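Local coordinates for insecticidal crystal protein Cry7Cal (Bacillus thuringiensis, PDB 5ZI1) that acts as an insecticidal toxin active against locusts and probably works, as in other delta endotoxins, by binding receptors and forming membrane pores, at residues Thr23-Ala28 against Thr247-Gln252; Arg87-Gly92 against Glu121-Phe126; Ile438-Glu441 against Thr446-Val449; Asp533-Phe538 against Asp544-Ala549. One frame throughout, in Å; residues are numbered along the deposited sequence.

Interaction 1: residues Thr23-Ala28 against Thr247-Gln252; sequences TFMGFA and TELTRQ
M25 reaches from the last turn of helix 13-26 to T247 and L249, in the chain that leads out of the helical N-terminal domain into the next domain of this three-domain delta endotoxin. Its CB leaves the helix toward 247-252, and CG stands anti to the carbonyl carbon (chi1 -60°), a setting that lets SD come up to L249. There SD lies against the isobutyl group, 3.9 Å from L249 CD1, with CG of the same leucine a little farther off. A bend at chi3 (59°) turns the terminal methyl away from L249 and onto T247: M25 CE is 3.1 Å from T247 OG1, a close approach of methyl to hydroxyl, and it also nears T247 O.

No direct hydrogen bond spans the two segments; a water does this instead. It donates to M25 O over 3.1 Å and accepts from T247 N at 2.7 Å; it also lies by T247 OG1, but at a distance so short that this bond is less certain. M25 O, in the last turn, takes a weak bond from A28 N as well.

Around this buried junction, A28 pairs with T245 through the backbone, helix 232-235 packs I235 on A28 and T247, and strand 468-472 brings Q470 against T247.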
# COMPACT_ATOMS: atom_id res chain seq x y z
N THR A 23 -6.83 -3.34 10.49
CA THR A 23 -6.94 -3.24 11.94
C THR A 23 -5.93 -2.27 12.52
O THR A 23 -6.28 -1.42 13.34
CB THR A 23 -6.80 -4.63 12.54
OG1 THR A 23 -7.65 -5.53 11.83
CG2 THR A 23 -7.16 -4.62 14.01
N PHE A 24 -4.66 -2.39 12.13
CA PHE A 24 -3.66 -1.50 12.70
C PHE A 24 -3.81 -0.08 12.19
O PHE A 24 -3.58 0.88 12.94
CB PHE A 24 -2.26 -2.03 12.40
CG PHE A 24 -1.84 -3.13 13.32
CD1 PHE A 24 -1.45 -2.85 14.61
CD2 PHE A 24 -1.87 -4.46 12.89
CE1 PHE A 24 -1.08 -3.86 15.48
CE2 PHE A 24 -1.50 -5.48 13.75
CZ PHE A 24 -1.10 -5.18 15.05
N MET A 25 -4.21 0.10 10.93
CA MET A 25 -4.50 1.45 10.44
C MET A 25 -5.68 2.06 11.18
O MET A 25 -5.69 3.26 11.48
CB MET A 25 -4.78 1.43 8.94
CG MET A 25 -3.66 0.91 8.08
SD MET A 25 -3.88 1.31 6.33
CE MET A 25 -3.93 3.09 6.35
N GLY A 26 -6.70 1.25 11.49
CA GLY A 26 -7.87 1.78 12.16
C GLY A 26 -7.56 2.24 13.56
O GLY A 26 -8.17 3.18 14.06
N PHE A 27 -6.61 1.59 14.22
CA PHE A 27 -6.22 1.92 15.58
C PHE A 27 -4.95 2.78 15.63
O PHE A 27 -4.35 2.92 16.70
CB PHE A 27 -6.05 0.62 16.38
CG PHE A 27 -5.95 0.80 17.88
CD1 PHE A 27 -7.09 0.84 18.67
CD2 PHE A 27 -4.71 0.90 18.51
CE1 PHE A 27 -6.99 0.99 20.05
CE2 PHE A 27 -4.60 1.06 19.88
CZ PHE A 27 -5.74 1.11 20.65
N ALA A 28 -4.54 3.37 14.51
CA ALA A 28 -3.27 4.08 14.49
C ALA A 28 -3.36 5.30 15.39
O ALA A 28 -4.27 6.13 15.25
CB ALA A 28 -2.91 4.49 13.06
N THR A 247 -4.19 7.67 8.25
CA THR A 247 -3.19 7.46 7.22
C THR A 247 -3.80 6.83 5.97
O THR A 247 -4.89 6.23 6.00
CB THR A 247 -2.08 6.58 7.75
OG1 THR A 247 -2.66 5.33 8.13
CG2 THR A 247 -1.49 7.23 9.00
N GLU A 248 -3.07 6.97 4.85
CA GLU A 248 -3.51 6.45 3.57
C GLU A 248 -2.35 5.74 2.88
O GLU A 248 -1.21 6.20 2.96
CB GLU A 248 -4.04 7.55 2.65
CG GLU A 248 -4.90 8.61 3.32
CD GLU A 248 -5.58 9.53 2.30
OE1 GLU A 248 -4.88 10.01 1.37
OE2 GLU A 248 -6.82 9.76 2.42
N LEU A 249 -2.66 4.63 2.19
CA LEU A 249 -1.73 3.92 1.32
C LEU A 249 -2.03 4.29 -0.12
O LEU A 249 -3.03 3.83 -0.69
CB LEU A 249 -1.89 2.41 1.50
CG LEU A 249 -1.79 1.82 2.89
CD1 LEU A 249 -2.33 0.40 2.90
CD2 LEU A 249 -0.33 1.87 3.37
N THR A 250 -1.17 5.08 -0.74
CA THR A 250 -1.42 5.59 -2.08
C THR A 250 -0.84 4.72 -3.18
O THR A 250 -0.92 5.10 -4.35
CB THR A 250 -0.85 6.99 -2.21
OG1 THR A 250 0.56 6.93 -1.98
CG2 THR A 250 -1.49 7.93 -1.21
N ARG A 251 -0.21 3.60 -2.84
CA ARG A 251 0.46 2.80 -3.86
C ARG A 251 -0.56 2.07 -4.73
O ARG A 251 -1.62 1.66 -4.27
CB ARG A 251 1.42 1.80 -3.20
CG ARG A 251 0.80 0.51 -2.68
CD ARG A 251 -0.15 0.74 -1.54
NE ARG A 251 -0.76 -0.49 -1.00
CZ ARG A 251 -1.78 -1.15 -1.54
NH1 ARG A 251 -2.33 -0.74 -2.69
NH2 ARG A 251 -2.25 -2.23 -0.94
N GLN A 252 -0.22 1.91 -6.01
CA GLN A 252 -1.07 1.22 -6.97
C GLN A 252 -0.47 -0.15 -7.28
O GLN A 252 0.71 -0.25 -7.61
CB GLN A 252 -1.18 2.05 -8.26
CG GLN A 252 -2.01 1.42 -9.40
CD GLN A 252 -2.12 2.38 -10.59
OE1 GLN A 252 -3.17 2.96 -10.84
NE2 GLN A 252 -1.01 2.56 -11.31
O HOH W 1 -4.44 5.57 9.85

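Interaction 2: residues Arg87-Gly92 against Glu121-Phe126; sequences RNALEG and ENLFKF
L123 and A89 meet because the leucine has CG anti to its backbone N (chi1 -169°), which extends the side chain from helix 107-127 toward helix 73-101, while F124 has chi1 near -82° and swings the far end of its ring toward L90. Both segments belong to the alpha-helical bundle of the delta-endotoxin N-terminal domain, the part of these toxins generally linked to membrane insertion.

The helix-helix contact is light, burying 121 Å² in all, and wholly apolar across the two segments. A89 presents just its methyl: CB lies 4.1 Å from L123 CD2, one branch of the leucine fork. The backbones stay well apart, with the CA atoms of A89 and L123 separated by 8.1 Å. One residue farther along each helix, L90 and F124 make the second, more buried contact. L90 CD1, 4.3 Å from F124 CZ, comes to the ring edge, near its plane. H151 lies almost parallel to the F124 ring, and L150, also of helix 141-165, touches both L90 and F124, so a third helix closes over this side of the pair.

Charged groups are held along their own helices. R87 NH2 forms a salt bridge with E91 OE2 one turn on, modelled so short that its exact length is doubtful; E91 CD lies at the edge of the guanidinium, in its plane. K125 reaches back in a salt bridge to E121, whose other oxygen, OE2, is hydrogen-bonded to H151 NE2. K125 NZ sits 2.7 Å from E121 OE1, on that oxygen's syn lone pair.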
# COMPACT_ATOMS: atom_id res chain seq x y z
N ARG A 87 2.87 -16.20 20.93
CA ARG A 87 1.42 -16.16 21.14
C ARG A 87 1.08 -16.27 22.62
O ARG A 87 0.31 -15.47 23.16
CB ARG A 87 0.71 -17.26 20.36
CG ARG A 87 -0.73 -17.37 20.82
CD ARG A 87 -1.51 -18.47 20.13
NE ARG A 87 -1.01 -19.80 20.44
CZ ARG A 87 -1.18 -20.41 21.61
NH1 ARG A 87 -0.69 -21.63 21.77
NH2 ARG A 87 -1.83 -19.80 22.60
N ASN A 88 1.65 -17.27 23.30
CA ASN A 88 1.34 -17.43 24.72
C ASN A 88 1.84 -16.25 25.55
O ASN A 88 1.24 -15.95 26.59
CB ASN A 88 1.90 -18.76 25.24
CG ASN A 88 1.00 -19.95 24.86
OD1 ASN A 88 -0.08 -20.14 25.44
ND2 ASN A 88 1.43 -20.72 23.86
N ALA A 89 2.90 -15.56 25.12
CA ALA A 89 3.37 -14.46 25.95
C ALA A 89 2.49 -13.25 25.76
O ALA A 89 2.14 -12.57 26.73
CB ALA A 89 4.85 -14.14 25.66
N LEU A 90 2.09 -12.97 24.52
CA LEU A 90 1.11 -11.91 24.31
C LEU A 90 -0.19 -12.20 25.03
O LEU A 90 -0.76 -11.32 25.68
CB LEU A 90 0.86 -11.72 22.82
CG LEU A 90 2.04 -11.08 22.09
CD1 LEU A 90 1.86 -11.21 20.59
CD2 LEU A 90 2.17 -9.62 22.50
N GLU A 91 -0.69 -13.44 24.95
CA GLU A 91 -1.89 -13.80 25.70
C GLU A 91 -1.72 -13.45 27.17
O GLU A 91 -2.56 -12.77 27.76
CB GLU A 91 -2.22 -15.29 25.55
CG GLU A 91 -2.71 -15.72 24.19
CD GLU A 91 -2.87 -17.25 24.06
OE1 GLU A 91 -2.75 -17.97 25.08
OE2 GLU A 91 -3.11 -17.72 22.92
N GLY A 92 -0.61 -13.90 27.76
CA GLY A 92 -0.35 -13.60 29.16
C GLY A 92 -0.18 -12.12 29.43
O GLY A 92 -0.53 -11.64 30.51
N GLU A 121 8.65 -8.63 25.83
CA GLU A 121 9.47 -7.85 24.92
C GLU A 121 10.84 -8.50 24.72
O GLU A 121 11.40 -8.43 23.62
CB GLU A 121 9.59 -6.41 25.44
CG GLU A 121 10.05 -5.40 24.39
CD GLU A 121 11.57 -5.41 24.17
OE1 GLU A 121 12.31 -5.67 25.16
OE2 GLU A 121 12.03 -5.16 23.03
N ASN A 122 11.37 -9.14 25.76
CA ASN A 122 12.60 -9.91 25.60
C ASN A 122 12.39 -11.10 24.67
O ASN A 122 13.29 -11.43 23.89
CB ASN A 122 13.12 -10.36 26.97
CG ASN A 122 13.87 -9.22 27.73
OD1 ASN A 122 14.30 -8.23 27.14
ND2 ASN A 122 14.01 -9.39 29.04
N LEU A 123 11.21 -11.74 24.70
CA LEU A 123 10.97 -12.83 23.76
C LEU A 123 11.10 -12.35 22.32
O LEU A 123 11.70 -13.03 21.49
CB LEU A 123 9.59 -13.47 23.98
CG LEU A 123 9.39 -14.80 23.21
CD1 LEU A 123 10.59 -15.71 23.43
CD2 LEU A 123 8.13 -15.53 23.62
N PHE A 124 10.58 -11.17 22.02
CA PHE A 124 10.75 -10.64 20.67
C PHE A 124 12.24 -10.47 20.34
O PHE A 124 12.70 -10.91 19.28
CB PHE A 124 9.98 -9.32 20.51
CG PHE A 124 8.50 -9.50 20.21
CD1 PHE A 124 8.06 -9.76 18.92
CD2 PHE A 124 7.56 -9.42 21.22
CE1 PHE A 124 6.71 -9.92 18.64
CE2 PHE A 124 6.20 -9.57 20.95
CZ PHE A 124 5.78 -9.83 19.66
N LYS A 125 13.01 -9.85 21.24
CA LYS A 125 14.45 -9.74 21.02
C LYS A 125 15.06 -11.11 20.75
O LYS A 125 15.76 -11.30 19.76
CB LYS A 125 15.13 -9.09 22.20
CG LYS A 125 14.82 -7.64 22.35
CD LYS A 125 15.41 -7.14 23.67
CE LYS A 125 15.13 -5.66 23.85
NZ LYS A 125 14.98 -5.37 25.30
N PHE A 126 14.76 -12.08 21.61
CA PHE A 126 15.27 -13.43 21.40
C PHE A 126 14.72 -14.06 20.12
O PHE A 126 15.45 -14.77 19.42
CB PHE A 126 14.95 -14.31 22.61
CG PHE A 126 15.40 -15.73 22.48
CD1 PHE A 126 14.55 -16.70 21.94
CD2 PHE A 126 16.67 -16.11 22.87
CE1 PHE A 126 14.98 -18.01 21.81
CE2 PHE A 126 17.09 -17.42 22.74
CZ PHE A 126 16.25 -18.37 22.22

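Interaction 3: residues Ile438-Glu441 against Thr446-Val449; sequences IFKE and TIPV
I438 lays its CG1 over the CG2 methyl of I447, 3.8 Å away, and the same carbon lies 3.9 Å from V449 CG2. Thus one isoleucine branch touches two residues of 446-449. Its CG1 stands anti to the carbonyl carbon (chi1 -72°), and CD1 stays beside the same methyl, V449 CG2, at 4.1 Å. P448, between the two partners, points its CB away, as expected of the alternation along a strand.

The backbones are joined beside these side chains: I438 N donates to I447 O over 2.9 Å, approaching nearly head-on to the carbonyl at a C=O...N angle of 165°. The contact lies where strand 430-437 runs out into a loop and the chain returns as strand 448-454, an antiparallel pair within the middle, beta-prism domain of the toxin. The reciprocal bond of this pair is not made directly; a water bridges it, donating to I438 O at 2.8 Å and accepting from I447 N. K440 folds over the outer end of I447, its CD 4.2 Å from I447 CD1, while its NZ makes a weak hydrogen bond to G445 O. W271 packs on both I438 and I447, and I282 of helix 279-286 touches I438.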
# COMPACT_ATOMS: atom_id res chain seq x y z
N ILE A 438 -0.22 -5.50 -21.70
CA ILE A 438 1.01 -6.25 -21.88
C ILE A 438 1.62 -5.85 -23.22
O ILE A 438 0.95 -5.93 -24.25
CB ILE A 438 0.74 -7.76 -21.83
CG1 ILE A 438 0.43 -8.19 -20.40
CG2 ILE A 438 1.92 -8.53 -22.36
CD1 ILE A 438 1.61 -7.95 -19.42
N PHE A 439 2.88 -5.43 -23.19
CA PHE A 439 3.64 -5.18 -24.41
C PHE A 439 3.78 -6.48 -25.20
O PHE A 439 4.45 -7.42 -24.75
CB PHE A 439 5.02 -4.63 -24.05
CG PHE A 439 5.72 -3.96 -25.20
CD1 PHE A 439 6.04 -4.67 -26.35
CD2 PHE A 439 6.07 -2.62 -25.12
CE1 PHE A 439 6.67 -4.05 -27.43
CE2 PHE A 439 6.72 -1.99 -26.18
CZ PHE A 439 7.02 -2.71 -27.34
N LYS A 440 3.18 -6.53 -26.38
CA LYS A 440 3.14 -7.77 -27.14
C LYS A 440 4.28 -7.80 -28.15
O LYS A 440 4.65 -6.78 -28.74
CB LYS A 440 1.78 -7.92 -27.84
CG LYS A 440 0.99 -9.16 -27.41
CD LYS A 440 -0.54 -9.03 -27.60
CE LYS A 440 -0.90 -8.50 -28.96
NZ LYS A 440 -0.93 -7.00 -28.95
N GLU A 441 4.85 -8.99 -28.33
CA GLU A 441 5.89 -9.21 -29.33
C GLU A 441 5.32 -9.60 -30.68
O GLU A 441 5.94 -9.32 -31.71
CB GLU A 441 6.85 -10.31 -28.86
CG GLU A 441 8.04 -10.57 -29.78
CD GLU A 441 9.08 -11.51 -29.13
OE1 GLU A 441 10.30 -11.39 -29.42
OE2 GLU A 441 8.68 -12.39 -28.32
N THR A 446 -5.63 -6.79 -27.41
CA THR A 446 -5.08 -6.25 -26.17
C THR A 446 -5.12 -7.30 -25.07
O THR A 446 -6.17 -7.89 -24.80
CB THR A 446 -5.87 -5.02 -25.72
OG1 THR A 446 -5.82 -3.98 -26.71
CG2 THR A 446 -5.33 -4.49 -24.40
N ILE A 447 -3.98 -7.52 -24.42
CA ILE A 447 -3.96 -8.19 -23.12
C ILE A 447 -3.96 -7.12 -22.03
O ILE A 447 -2.90 -6.54 -21.73
CB ILE A 447 -2.73 -9.10 -22.96
CG1 ILE A 447 -2.68 -10.15 -24.08
CG2 ILE A 447 -2.76 -9.80 -21.62
CD1 ILE A 447 -1.45 -11.02 -23.98
N PRO A 448 -5.10 -6.81 -21.43
CA PRO A 448 -5.16 -5.71 -20.46
C PRO A 448 -4.67 -6.13 -19.09
O PRO A 448 -4.62 -7.31 -18.74
CB PRO A 448 -6.65 -5.36 -20.41
CG PRO A 448 -7.36 -6.49 -21.20
CD PRO A 448 -6.37 -7.54 -21.47
N VAL A 449 -4.27 -5.14 -18.30
CA VAL A 449 -3.88 -5.39 -16.92
C VAL A 449 -4.56 -4.35 -16.05
O VAL A 449 -4.51 -3.15 -16.36
CB VAL A 449 -2.35 -5.36 -16.72
CG1 VAL A 449 -2.00 -6.00 -15.39
CG2 VAL A 449 -1.64 -6.06 -17.84
O HOH W 2 -1.67 -6.02 -25.20

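Interaction 4: residues Asp533-Phe538 against Asp544-Ala549; sequences DGVMSF and DEYFTA
F547 packs its ring flat over G534, the tightest part of this contact: G534 CA lies 3.8 Å from the ring centroid, 25° off the normal, in a CH-pi contact. The ring is brought back over its neighbour by chi1 of 61°, which puts CG between the backbone N and carbonyl carbon. G534 has no side chain to block it, and its carbonyl oxygen sits above the same ring, toward the rim. Beside them M536 CB meets F547 CD2, and L562 touches both side chains on this buried face.

The two strands form an antiparallel beta hairpin at the edge of a sheet in the C-terminal beta-sandwich domain, of the galactose-binding-domain type. G534-F547 and M536-E545 are hydrogen-bonded pairs; F547 N to G534 O is the shortest of their four bonds, at 2.7 Å. V535-Y546 is the non-hydrogen-bonded pair between them.

Its side chains point to the other, more exposed face and meet loosely: V535 CG2 comes only to the edge of the Y546 ring, 4.2 Å from CD1. V535 CG1, by contrast, sits closely on D544 CB, 3.5 Å away. At the open end of the hairpin, D533 OD1 takes a weak hydrogen bond from A549 N, 3.4 Å long.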
# COMPACT_ATOMS: atom_id res chain seq x y z
N ASP A 533 20.52 22.25 3.79
CA ASP A 533 19.71 23.13 4.62
C ASP A 533 18.81 24.00 3.74
O ASP A 533 19.14 24.31 2.59
CB ASP A 533 20.60 24.03 5.49
CG ASP A 533 21.76 23.27 6.16
OD1 ASP A 533 21.62 22.05 6.44
OD2 ASP A 533 22.81 23.89 6.42
N GLY A 534 17.69 24.44 4.30
CA GLY A 534 16.88 25.42 3.61
C GLY A 534 15.68 25.84 4.42
O GLY A 534 15.61 25.59 5.63
N VAL A 535 14.72 26.47 3.73
CA VAL A 535 13.56 27.09 4.36
C VAL A 535 12.31 26.65 3.61
O VAL A 535 12.26 26.71 2.38
CB VAL A 535 13.69 28.63 4.38
CG1 VAL A 535 12.42 29.27 4.87
CG2 VAL A 535 14.85 29.05 5.26
N MET A 536 11.30 26.22 4.36
CA MET A 536 10.04 25.73 3.83
C MET A 536 8.90 26.63 4.29
O MET A 536 9.02 27.35 5.28
CB MET A 536 9.81 24.27 4.27
CG MET A 536 8.78 23.48 3.46
SD MET A 536 8.57 21.77 4.03
CE MET A 536 10.19 21.08 3.61
N SER A 537 7.78 26.57 3.58
CA SER A 537 6.62 27.39 3.92
C SER A 537 5.35 26.71 3.44
O SER A 537 5.36 25.97 2.44
CB SER A 537 6.73 28.79 3.30
OG SER A 537 5.54 29.52 3.53
N PHE A 538 4.24 26.98 4.13
CA PHE A 538 2.98 26.33 3.82
C PHE A 538 1.84 27.33 3.98
O PHE A 538 1.89 28.22 4.84
CB PHE A 538 2.76 25.09 4.70
CG PHE A 538 1.74 24.14 4.15
CD1 PHE A 538 2.10 23.16 3.24
CD2 PHE A 538 0.41 24.23 4.55
CE1 PHE A 538 1.16 22.29 2.73
CE2 PHE A 538 -0.53 23.35 4.04
CZ PHE A 538 -0.16 22.39 3.13
N ASP A 544 7.86 31.10 7.87
CA ASP A 544 8.57 30.02 7.20
C ASP A 544 9.51 29.34 8.19
O ASP A 544 9.95 29.94 9.16
CB ASP A 544 9.35 30.55 6.00
CG ASP A 544 8.49 31.38 5.04
OD1 ASP A 544 7.24 31.37 5.17
OD2 ASP A 544 9.07 32.05 4.15
N GLU A 545 9.82 28.07 7.94
CA GLU A 545 10.57 27.28 8.90
C GLU A 545 11.87 26.77 8.28
O GLU A 545 11.85 26.07 7.26
CB GLU A 545 9.73 26.12 9.45
CG GLU A 545 10.29 25.50 10.74
CD GLU A 545 10.23 26.43 11.96
OE1 GLU A 545 10.96 26.16 12.94
OE2 GLU A 545 9.47 27.44 11.95
N TYR A 546 12.99 27.13 8.90
CA TYR A 546 14.29 26.60 8.49
C TYR A 546 14.40 25.11 8.83
O TYR A 546 14.01 24.69 9.92
CB TYR A 546 15.39 27.40 9.20
CG TYR A 546 16.82 26.93 9.02
CD1 TYR A 546 17.56 27.32 7.92
CD2 TYR A 546 17.45 26.16 10.00
CE1 TYR A 546 18.89 26.92 7.76
CE2 TYR A 546 18.79 25.77 9.86
CZ TYR A 546 19.50 26.15 8.73
OH TYR A 546 20.82 25.77 8.57
N PHE A 547 14.92 24.32 7.89
CA PHE A 547 15.21 22.90 8.12
C PHE A 547 16.66 22.56 7.83
O PHE A 547 17.30 23.17 6.96
CB PHE A 547 14.33 21.97 7.27
CG PHE A 547 14.53 22.14 5.79
CD1 PHE A 547 15.49 21.41 5.10
CD2 PHE A 547 13.78 23.07 5.09
CE1 PHE A 547 15.69 21.61 3.74
CE2 PHE A 547 13.97 23.26 3.73
CZ PHE A 547 14.91 22.53 3.06
N THR A 548 17.16 21.53 8.51
CA THR A 548 18.52 21.05 8.32
C THR A 548 18.54 19.73 7.55
O THR A 548 17.51 19.07 7.35
CB THR A 548 19.23 20.86 9.66
OG1 THR A 548 18.48 19.91 10.44
CG2 THR A 548 19.37 22.20 10.41
N ALA A 549 19.75 19.35 7.13
CA ALA A 549 19.95 18.13 6.37
C ALA A 549 19.65 16.91 7.23
O ALA A 549 19.83 16.91 8.44
CB ALA A 549 21.38 18.05 5.85
O HOH W 3 22.67 20.37 7.92

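Overall arrangement
From the N terminus, the end of helix 13-26 opens the longest loop, which interaction 1 closes after more than 200 mostly helical residues by bringing 23-28 to the chain entering the second domain. Interaction 2 is nested inside that loop and joins two successive helices of the N-terminal bundle, its centre about 25 Å from that of interaction 1. Interactions 3 and 4 follow in series, each closing a short turn: one between strands of the middle domain, the other in a C-terminal domain hairpin. None cross. Interactions 2 and 3 lie on opposite sides of the chain's centre, their centres about 49 Å apart, whereas interaction 1, near that centre, links two domains.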